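Local coordinates for acetoin utilization protein (Exiguobacterium sibiricum, PDB 2Q04), which probably transfers an acetyl group from acetyl-coenzyme A to an acceptor, as GNAT-family acetyltransferases do, in connection with acetoin utilization, at residues Glu85-Glu89 against Leu202-Arg206; Pro93-Gly99 against His128-Thr134. All coordinates share one frame; numbering follows the deposited sequence.

Interaction 2 is the parallel pairing of strands 95-103 and 130-135, the central strands of the GNAT acetyltransferase fold, joined through helix 112-121. Interaction 1, its centre about 13 Å from that of interaction 2, lies nearer the surface, where the loop before strand 95-103 meets the end of helix 193-203. Along the chain the order is 85-89, 93-99, 128-134 and 202-206, so the outer contact encloses the inner one. They touch directly: Trp-87 NE1 lies 3.6 Å from Thr-134 CG2, and Leu-202 packs on Ile-95. The loop and helix 193-203 thereby cover part of the sheet face carrying Ile-95 and Leu-132. Ser-88 of interaction 1 binds one calcium ion, Gly-99 and Thr-134 of interaction 2 another.

Interaction 1 of 2, residues Glu85-Glu89 against Leu202-Arg206; sequences ETWSE and LRLRR. With CA (calcium ion), chain H.
The single 3-10 turn at Thr-86 to Ser-88 packs against Leu-202 and Arg-203, where helix 193-203 ends. Leu-202 enters the turn with both methyl groups. CD1 lies 3.6 Å from Trp-87 O, while CD2 reaches Thr-86 O and also packs 3.5 Å from Glu-89 CB. Its CG is anti to the carbonyl carbon (chi1 -69°), which directs the branched end into the turn. The indole of Trp-87 starts out pointing away from the helix but returns with its six-membered ring, whose CZ3 presents an edge to Arg-203 CA at 3.7 Å. Thr-86 CG2 lies over one face of the same indole, 3.6 Å above the plane. The guanidinium of Arg-203 leads off to Asp-200 and the carbonyl of Pro-169. Farther out, Glu-89 and Arg-205 reach for each other from opposite directions and form a salt bridge, their flat groups turned 71° apart. Arg-205 NH2 donates to the syn lone pair of Glu-89 OE2, a 3.3 Å bond lying in the guanidinium plane. Arg-205 NE approaches Glu-89 OE1 at 3.0 Å, but this bond is weak. Ser-88 O, outside the packing, binds a calcium ion at 2.5 Å, together with Gly-90 O. The van der Waals packing of Leu-202 is thus flanked by a charge pair near solvent whose twist and weak NE bonds suggest charge attraction rather than coplanar two-bond pairing.

Interaction 2 of 2, residues Pro93-Gly99 against His128-Thr134; sequences PYILELG and HYLILTT. With CA (calcium ion), chain G.
Ile-95 and Leu-130, Leu-96 and Ile-131, and Glu-97 and Leu-132 pair in parallel between the two strands of a beta-alpha-beta unit. Four backbone bonds lace the strands, from Leu-130 N to Tyr-94 O (2.8 Å) through to Leu-98 N to Leu-132 O. On one face the fork of Leu-132 fills the hollow between two neighbours: CD2 meets Ile-95 CG2 at 3.8 Å, and CD1 lies against Glu-97 CG. Its CG sits between the backbone N and the carbonyl carbon (chi1 61°), which swings the fork toward the partner strand. On the other face Ile-131 fits between Leu-96 and Leu-98, with CG2 4.0 Å from Leu-98 CB. At the strand entry Leu-96 CD2 lies over one face of the Tyr-129 ring, offset toward its rim, while CE1 of that ring approaches Pro-93 O edge-on at 3.5 Å. Replacing Tyr-129 by an alanine would probably open a gap beside Leu-96 and leave the amino group of Gly-1 without its hydroxyl partner. At the far end Thr-133 OG1 donates to Leu-98 O at 2.6 Å, and a calcium ion bridges Gly-99 O and Thr-134 O, each at 2.5 Å, with three waters. This is probably the end where GNAT strands splay to admit acetyl-coenzyme A. Strands 71-79 and 182-187 flank the pair, Phe-78 packs on the Leu-96 and Ile-131 face, and helix 193-203 covers Ile-95 and Leu-130.

Interaction 1 of 2, residues Glu85-Glu89 against Leu202-Arg206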
ATOM      1  N   GLU A  85     -14.507  -2.864  -6.816  1.00 60.64           N
ATOM      2  CA  GLU A  85     -14.644  -2.597  -5.389  1.00 62.19           C
ATOM      3  C   GLU A  85     -15.251  -1.208  -5.245  1.00 61.56           C
ATOM      4  O   GLU A  85     -15.247  -0.434  -6.195  1.00 61.19           O
ATOM      5  CB  GLU A  85     -13.281  -2.671  -4.683  1.00 62.65           C
ATOM      6  CG  GLU A  85     -12.674  -4.098  -4.639  1.00 65.24           C
ATOM      7  CD  GLU A  85     -11.488  -4.220  -3.657  1.00 65.41           C
ATOM      8  OE1 GLU A  85     -10.829  -3.188  -3.367  1.00 73.72           O
ATOM      9  OE2 GLU A  85     -11.223  -5.352  -3.180  1.00 74.14           O
ATOM     10  N   THR A  86     -15.777  -0.893  -4.066  1.00 61.17           N
ATOM     11  CA  THR A  86     -16.519   0.374  -3.884  1.00 61.54           C
ATOM     12  C   THR A  86     -15.632   1.631  -3.968  1.00 60.52           C
ATOM     13  O   THR A  86     -16.102   2.701  -4.345  1.00 60.82           O
ATOM     14  CB  THR A  86     -17.322   0.398  -2.543  1.00 62.32           C
ATOM     15  OG1 THR A  86     -18.137   1.588  -2.491  1.00 66.14           O
ATOM     16  CG2 THR A  86     -16.399   0.366  -1.344  1.00 61.58           C
ATOM     17  N   TRP A  87     -14.342   1.467  -3.730  1.00 59.40           N
ATOM     18  CA  TRP A  87     -13.431   2.610  -3.629  1.00 58.58           C
ATOM     19  C   TRP A  87     -13.155   3.317  -4.987  1.00 57.18           C
ATOM     20  O   TRP A  87     -12.596   4.405  -5.009  1.00 56.89           O
ATOM     21  CB  TRP A  87     -12.115   2.167  -2.966  1.00 59.44           C
ATOM     22  CG  TRP A  87     -12.360   1.331  -1.780  1.00 59.38           C
ATOM     23  CD1 TRP A  87     -12.186  -0.021  -1.682  1.00 60.03           C
ATOM     24  CD2 TRP A  87     -13.007   1.738  -0.576  1.00 60.07           C
ATOM     25  NE1 TRP A  87     -12.625  -0.467  -0.463  1.00 59.68           N
ATOM     26  CE2 TRP A  87     -13.141   0.591   0.236  1.00 62.11           C
ATOM     27  CE3 TRP A  87     -13.469   2.964  -0.091  1.00 59.28           C
ATOM     28  CZ2 TRP A  87     -13.721   0.637   1.508  1.00 60.18           C
ATOM     29  CZ3 TRP A  87     -14.037   3.009   1.172  1.00 59.40           C
ATOM     30  CH2 TRP A  87     -14.162   1.849   1.954  1.00 60.48           C
ATOM     31  N   SER A  88     -13.626   2.725  -6.094  1.00 56.12           N
ATOM     32  CA  SER A  88     -13.384   3.282  -7.422  1.00 54.91           C
ATOM     33  C   SER A  88     -14.597   4.028  -7.983  1.00 54.58           C
ATOM     34  O   SER A  88     -14.541   4.549  -9.085  1.00 54.76           O
ATOM     35  CB  SER A  88     -12.973   2.173  -8.398  1.00 54.80           C
ATOM     36  OG  SER A  88     -14.020   1.244  -8.594  1.00 54.52           O
ATOM     37  N   GLU A  89     -15.681   4.083  -7.224  1.00 54.59           N
ATOM     38  CA  GLU A  89     -16.905   4.749  -7.696  1.00 55.13           C
ATOM     39  C   GLU A  89     -16.671   6.231  -8.025  1.00 55.62           C
ATOM     40  O   GLU A  89     -15.838   6.894  -7.402  1.00 56.80           O
ATOM     41  CB  GLU A  89     -18.009   4.642  -6.656  1.00 55.17           C
ATOM     42  CG  GLU A  89     -18.754   3.359  -6.673  1.00 55.93           C
ATOM     43  CD  GLU A  89     -20.064   3.443  -5.928  1.00 56.92           C
ATOM     44  OE1 GLU A  89     -20.410   4.544  -5.435  1.00 58.44           O
ATOM     45  OE2 GLU A  89     -20.760   2.419  -5.857  1.00 57.38           O
ATOM     46  N   LEU A 202     -17.847   7.484  -0.074  1.00 56.82           N
ATOM     47  CA  LEU A 202     -17.494   6.098  -0.425  1.00 56.77           C
ATOM     48  C   LEU A 202     -17.438   5.198   0.805  1.00 56.59           C
ATOM     49  O   LEU A 202     -17.925   4.076   0.779  1.00 56.70           O
ATOM     50  CB  LEU A 202     -16.147   6.050  -1.148  1.00 56.71           C
ATOM     51  CG  LEU A 202     -16.109   6.654  -2.544  1.00 56.69           C
ATOM     52  CD1 LEU A 202     -14.691   6.629  -3.079  1.00 58.39           C
ATOM     53  CD2 LEU A 202     -17.055   5.920  -3.485  1.00 57.35           C
ATOM     54  N   ARG A 203     -16.818   5.687   1.873  1.00 56.56           N
ATOM     55  CA  ARG A 203     -16.650   4.877   3.089  1.00 56.87           C
ATOM     56  C   ARG A 203     -17.942   4.795   3.914  1.00 56.60           C
ATOM     57  O   ARG A 203     -18.168   3.826   4.601  1.00 56.32           O
ATOM     58  CB  ARG A 203     -15.498   5.407   3.949  1.00 56.17           C
ATOM     59  CG  ARG A 203     -15.807   6.671   4.683  1.00 56.26           C
ATOM     60  CD  ARG A 203     -14.580   7.229   5.335  1.00 56.85           C
ATOM     61  NE  ARG A 203     -14.846   8.515   5.977  1.00 58.41           N
ATOM     62  CZ  ARG A 203     -15.357   8.656   7.199  1.00 57.42           C
ATOM     63  NH1 ARG A 203     -15.638   7.595   7.938  1.00 57.70           N
ATOM     64  NH2 ARG A 203     -15.565   9.868   7.690  1.00 59.32           N
ATOM     65  N   LEU A 204     -18.765   5.842   3.848  1.00 56.90           N
ATOM     66  CA  LEU A 204     -20.092   5.835   4.494  1.00 57.12           C
ATOM     67  C   LEU A 204     -21.136   5.792   3.401  1.00 57.48           C
ATOM     68  O   LEU A 204     -21.868   6.763   3.165  1.00 57.15           O
ATOM     69  CB  LEU A 204     -20.272   7.064   5.376  1.00 57.20           C
ATOM     70  CG  LEU A 204     -19.343   7.118   6.592  1.00 58.14           C
ATOM     71  CD1 LEU A 204     -19.381   8.487   7.236  1.00 59.17           C
ATOM     72  CD2 LEU A 204     -19.705   6.020   7.613  1.00 59.88           C
ATOM     73  N   ARG A 205     -21.214   4.627   2.762  1.00 57.16           N
ATOM     74  CA  ARG A 205     -21.911   4.444   1.498  1.00 57.63           C
ATOM     75  C   ARG A 205     -23.440   4.390   1.638  1.00 58.77           C
ATOM     76  O   ARG A 205     -24.167   4.767   0.719  1.00 59.47           O
ATOM     77  CB  ARG A 205     -21.394   3.150   0.836  1.00 57.17           C
ATOM     78  CG  ARG A 205     -21.858   2.916  -0.581  1.00 55.16           C
ATOM     79  CD  ARG A 205     -21.317   3.964  -1.555  1.00 53.97           C
ATOM     80  NE  ARG A 205     -21.816   3.726  -2.906  1.00 54.15           N
ATOM     81  CZ  ARG A 205     -23.069   3.992  -3.305  1.00 58.03           C
ATOM     82  NH1 ARG A 205     -23.958   4.510  -2.450  1.00 57.73           N
ATOM     83  NH2 ARG A 205     -23.445   3.720  -4.558  1.00 57.08           N
ATOM     84  N   ARG A 206     -23.919   3.921   2.778  1.00 59.86           N
ATOM     85  CA  ARG A 206     -25.351   3.805   3.004  1.00 60.23           C
ATOM     86  C   ARG A 206     -25.940   5.069   3.672  1.00 59.59           C
ATOM     87  O   ARG A 206     -26.952   4.996   4.369  1.00 59.19           O
ATOM     88  CB  ARG A 206     -25.658   2.551   3.846  1.00 60.44           C
ATOM     89  CG  ARG A 206     -25.627   1.243   3.037  1.00 60.72           C
ATOM     90  CD  ARG A 206     -26.301   0.099   3.789  1.00 61.83           C
ATOM     91  NE  ARG A 206     -27.112  -0.753   2.899  1.00 65.49           N
ATOM     92  CZ  ARG A 206     -28.421  -0.594   2.690  1.00 61.63           C
TER
HETATM   93 CA    CA H 212     -13.160   6.469 -10.006  1.00 68.69          CA

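Interaction 2 of 2, residues Pro93-Gly99 against His128-Thr134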
ATOM      1  N   PRO A  93     -10.071  11.317 -10.064  1.00 56.08           N
ATOM      2  CA  PRO A  93      -8.688  10.910 -10.318  1.00 55.38           C
ATOM      3  C   PRO A  93      -7.690  11.296  -9.191  1.00 55.41           C
ATOM      4  O   PRO A  93      -6.485  11.021  -9.315  1.00 55.31           O
ATOM      5  CB  PRO A  93      -8.344  11.649 -11.611  1.00 55.83           C
ATOM      6  CG  PRO A  93      -9.197  12.864 -11.591  1.00 55.66           C
ATOM      7  CD  PRO A  93     -10.448  12.515 -10.842  1.00 55.60           C
ATOM      8  N   TYR A  94      -8.187  11.929  -8.118  1.00 55.22           N
ATOM      9  CA  TYR A  94      -7.335  12.312  -6.979  1.00 55.29           C
ATOM     10  C   TYR A  94      -7.357  11.253  -5.879  1.00 55.89           C
ATOM     11  O   TYR A  94      -6.730  11.418  -4.840  1.00 55.62           O
ATOM     12  CB  TYR A  94      -7.775  13.658  -6.405  1.00 55.43           C
ATOM     13  CG  TYR A  94      -7.646  14.811  -7.383  1.00 56.60           C
ATOM     14  CD1 TYR A  94      -6.415  15.414  -7.611  1.00 57.38           C
ATOM     15  CD2 TYR A  94      -8.750  15.293  -8.070  1.00 55.06           C
ATOM     16  CE1 TYR A  94      -6.286  16.446  -8.499  1.00 56.88           C
ATOM     17  CE2 TYR A  94      -8.634  16.323  -8.950  1.00 55.93           C
ATOM     18  CZ  TYR A  94      -7.393  16.905  -9.168  1.00 56.68           C
ATOM     19  OH  TYR A  94      -7.267  17.949 -10.058  1.00 57.53           O
ATOM     20  N   ILE A  95      -8.097  10.172  -6.104  1.00 56.03           N
ATOM     21  CA  ILE A  95      -8.141   9.079  -5.153  1.00 56.23           C
ATOM     22  C   ILE A  95      -7.272   7.914  -5.644  1.00 56.06           C
ATOM     23  O   ILE A  95      -7.502   7.353  -6.722  1.00 55.60           O
ATOM     24  CB  ILE A  95      -9.594   8.618  -4.881  1.00 56.07           C
ATOM     25  CG1 ILE A  95     -10.338   9.710  -4.102  1.00 56.40           C
ATOM     26  CG2 ILE A  95      -9.604   7.300  -4.082  1.00 57.59           C
ATOM     27  CD1 ILE A  95     -11.770   9.376  -3.774  1.00 57.23           C
ATOM     28  N   LEU A  96      -6.244   7.597  -4.856  1.00 56.19           N
ATOM     29  CA  LEU A  96      -5.275   6.576  -5.199  1.00 56.23           C
ATOM     30  C   LEU A  96      -5.291   5.503  -4.126  1.00 55.99           C
ATOM     31  O   LEU A  96      -5.531   5.796  -2.966  1.00 56.22           O
ATOM     32  CB  LEU A  96      -3.881   7.208  -5.273  1.00 56.65           C
ATOM     33  CG  LEU A  96      -2.770   6.397  -5.931  1.00 57.05           C
ATOM     34  CD1 LEU A  96      -3.039   6.210  -7.416  1.00 59.06           C
ATOM     35  CD2 LEU A  96      -1.442   7.089  -5.723  1.00 57.36           C
ATOM     36  N   GLU A  97      -5.048   4.261  -4.509  1.00 56.34           N
ATOM     37  CA  GLU A  97      -5.015   3.183  -3.532  1.00 57.01           C
ATOM     38  C   GLU A  97      -3.604   2.646  -3.313  1.00 56.32           C
ATOM     39  O   GLU A  97      -2.879   2.381  -4.258  1.00 54.49           O
ATOM     40  CB  GLU A  97      -5.953   2.032  -3.931  1.00 56.39           C
ATOM     41  CG  GLU A  97      -6.075   0.940  -2.826  1.00 57.42           C
ATOM     42  CD  GLU A  97      -6.812  -0.303  -3.284  1.00 58.25           C
ATOM     43  OE1 GLU A  97      -7.258  -0.338  -4.442  1.00 60.05           O
ATOM     44  OE2 GLU A  97      -6.914  -1.260  -2.486  1.00 61.15           O
ATOM     45  N   LEU A  98      -3.208   2.581  -2.053  1.00 56.87           N
ATOM     46  CA  LEU A  98      -2.060   1.831  -1.658  1.00 57.42           C
ATOM     47  C   LEU A  98      -2.516   0.397  -1.678  1.00 57.37           C
ATOM     48  O   LEU A  98      -3.234  -0.045  -0.782  1.00 57.57           O
ATOM     49  CB  LEU A  98      -1.615   2.249  -0.239  1.00 58.42           C
ATOM     50  CG  LEU A  98      -0.283   1.707   0.322  1.00 58.33           C
ATOM     51  CD1 LEU A  98       0.019   2.375   1.656  1.00 57.76           C
ATOM     52  CD2 LEU A  98      -0.299   0.178   0.489  1.00 59.54           C
ATOM     53  N   GLY A  99      -2.245  -0.281  -2.778  1.00 58.20           N
ATOM     54  CA  GLY A  99      -2.766  -1.626  -2.992  1.00 58.52           C
ATOM     55  C   GLY A  99      -2.355  -2.572  -1.901  1.00 59.00           C
ATOM     56  O   GLY A  99      -3.190  -3.066  -1.151  1.00 57.63           O
ATOM     57  N   HIS A 128      -0.890  15.444  -3.673  1.00 54.43           N
ATOM     58  CA  HIS A 128      -2.050  15.803  -4.481  1.00 54.59           C
ATOM     59  C   HIS A 128      -3.120  14.706  -4.473  1.00 54.26           C
ATOM     60  O   HIS A 128      -4.204  14.881  -5.037  1.00 52.82           O
ATOM     61  CB  HIS A 128      -1.621  16.099  -5.911  1.00 54.09           C
ATOM     62  CG  HIS A 128      -0.723  17.288  -6.033  1.00 55.36           C
ATOM     63  ND1 HIS A 128      -1.197  18.555  -6.300  1.00 55.22           N
ATOM     64  CD2 HIS A 128       0.620  17.409  -5.898  1.00 54.56           C
ATOM     65  CE1 HIS A 128      -0.184  19.401  -6.341  1.00 55.10           C
ATOM     66  NE2 HIS A 128       0.928  18.732  -6.099  1.00 55.35           N
ATOM     67  N   TYR A 129      -2.819  13.587  -3.818  1.00 55.20           N
ATOM     68  CA  TYR A 129      -3.744  12.454  -3.774  1.00 55.17           C
ATOM     69  C   TYR A 129      -4.280  12.210  -2.393  1.00 55.22           C
ATOM     70  O   TYR A 129      -3.627  12.508  -1.394  1.00 54.80           O
ATOM     71  CB  TYR A 129      -3.053  11.179  -4.261  1.00 55.27           C
ATOM     72  CG  TYR A 129      -2.697  11.193  -5.717  1.00 55.80           C
ATOM     73  CD1 TYR A 129      -3.618  10.799  -6.681  1.00 57.36           C
ATOM     74  CD2 TYR A 129      -1.439  11.578  -6.134  1.00 56.26           C
ATOM     75  CE1 TYR A 129      -3.289  10.800  -8.024  1.00 56.88           C
ATOM     76  CE2 TYR A 129      -1.099  11.590  -7.470  1.00 57.50           C
ATOM     77  CZ  TYR A 129      -2.024  11.205  -8.415  1.00 57.01           C
ATOM     78  OH  TYR A 129      -1.679  11.221  -9.756  1.00 56.20           O
ATOM     79  N   LEU A 130      -5.511  11.721  -2.342  1.00 56.51           N
ATOM     80  CA  LEU A 130      -6.043  11.107  -1.161  1.00 57.12           C
ATOM     81  C   LEU A 130      -5.750   9.598  -1.309  1.00 57.95           C
ATOM     82  O   LEU A 130      -6.305   8.926  -2.203  1.00 58.04           O
ATOM     83  CB  LEU A 130      -7.563  11.374  -1.042  1.00 57.22           C
ATOM     84  CG  LEU A 130      -8.234  10.942   0.277  1.00 56.36           C
ATOM     85  CD1 LEU A 130      -9.582  11.669   0.494  1.00 55.67           C
ATOM     86  CD2 LEU A 130      -8.420   9.426   0.323  1.00 57.04           C
ATOM     87  N   ILE A 131      -4.808   9.098  -0.508  1.00 57.67           N
ATOM     88  CA  ILE A 131      -4.356   7.711  -0.629  1.00 57.61           C
ATOM     89  C   ILE A 131      -5.029   6.829   0.423  1.00 57.28           C
ATOM     90  O   ILE A 131      -4.731   6.926   1.609  1.00 57.49           O
ATOM     91  CB  ILE A 131      -2.797   7.609  -0.489  1.00 57.69           C
ATOM     92  CG1 ILE A 131      -2.113   8.565  -1.474  1.00 56.95           C
ATOM     93  CG2 ILE A 131      -2.315   6.152  -0.727  1.00 55.46           C
ATOM     94  CD1 ILE A 131      -0.627   8.771  -1.202  1.00 58.15           C
ATOM     95  N   LEU A 132      -5.947   5.991  -0.017  1.00 57.04           N
ATOM     96  CA  LEU A 132      -6.636   5.099   0.878  1.00 56.80           C
ATOM     97  C   LEU A 132      -6.060   3.708   0.761  1.00 56.44           C
ATOM     98  O   LEU A 132      -5.371   3.400  -0.196  1.00 57.14           O
ATOM     99  CB  LEU A 132      -8.161   5.099   0.586  1.00 56.84           C
ATOM    100  CG  LEU A 132      -8.679   4.637  -0.811  1.00 57.18           C
ATOM    101  CD1 LEU A 132      -8.639   3.113  -0.968  1.00 56.38           C
ATOM    102  CD2 LEU A 132     -10.099   5.135  -1.023  1.00 56.89           C
ATOM    103  N   THR A 133      -6.327   2.877   1.754  1.00 56.59           N
ATOM    104  CA  THR A 133      -5.860   1.492   1.739  1.00 56.97           C
ATOM    105  C   THR A 133      -6.795   0.621   2.574  1.00 56.40           C
ATOM    106  O   THR A 133      -7.425   1.100   3.517  1.00 56.30           O
ATOM    107  CB  THR A 133      -4.356   1.368   2.296  1.00 56.24           C
ATOM    108  OG1 THR A 133      -3.719   0.229   1.719  1.00 57.69           O
ATOM    109  CG2 THR A 133      -4.332   1.242   3.788  1.00 56.81           C
ATOM    110  N   THR A 134      -6.896  -0.644   2.201  1.00 56.27           N
ATOM    111  CA  THR A 134      -7.725  -1.597   2.915  1.00 57.08           C
ATOM    112  C   THR A 134      -6.882  -2.756   3.378  1.00 57.56           C
ATOM    113  O   THR A 134      -6.037  -3.246   2.632  1.00 58.67           O
ATOM    114  CB  THR A 134      -8.813  -2.145   2.019  1.00 57.98           C
ATOM    115  OG1 THR A 134      -8.224  -2.657   0.815  1.00 60.82           O
ATOM    116  CG2 THR A 134      -9.814  -1.062   1.671  1.00 58.69           C
TER
HETATM  117 CA    CA G 211      -4.824  -3.723   0.563  1.00 48.61          CA
HETATM  118  O   HOH W   1      -5.662  -1.340  -0.236  1.00 40.53           O
HETATM  119  O   HOH W   2      -3.334  -2.390   1.954  1.00 30.05           O
HETATM  120  O   HOH W   3      -6.324  -5.546  -0.794  1.00 39.98           O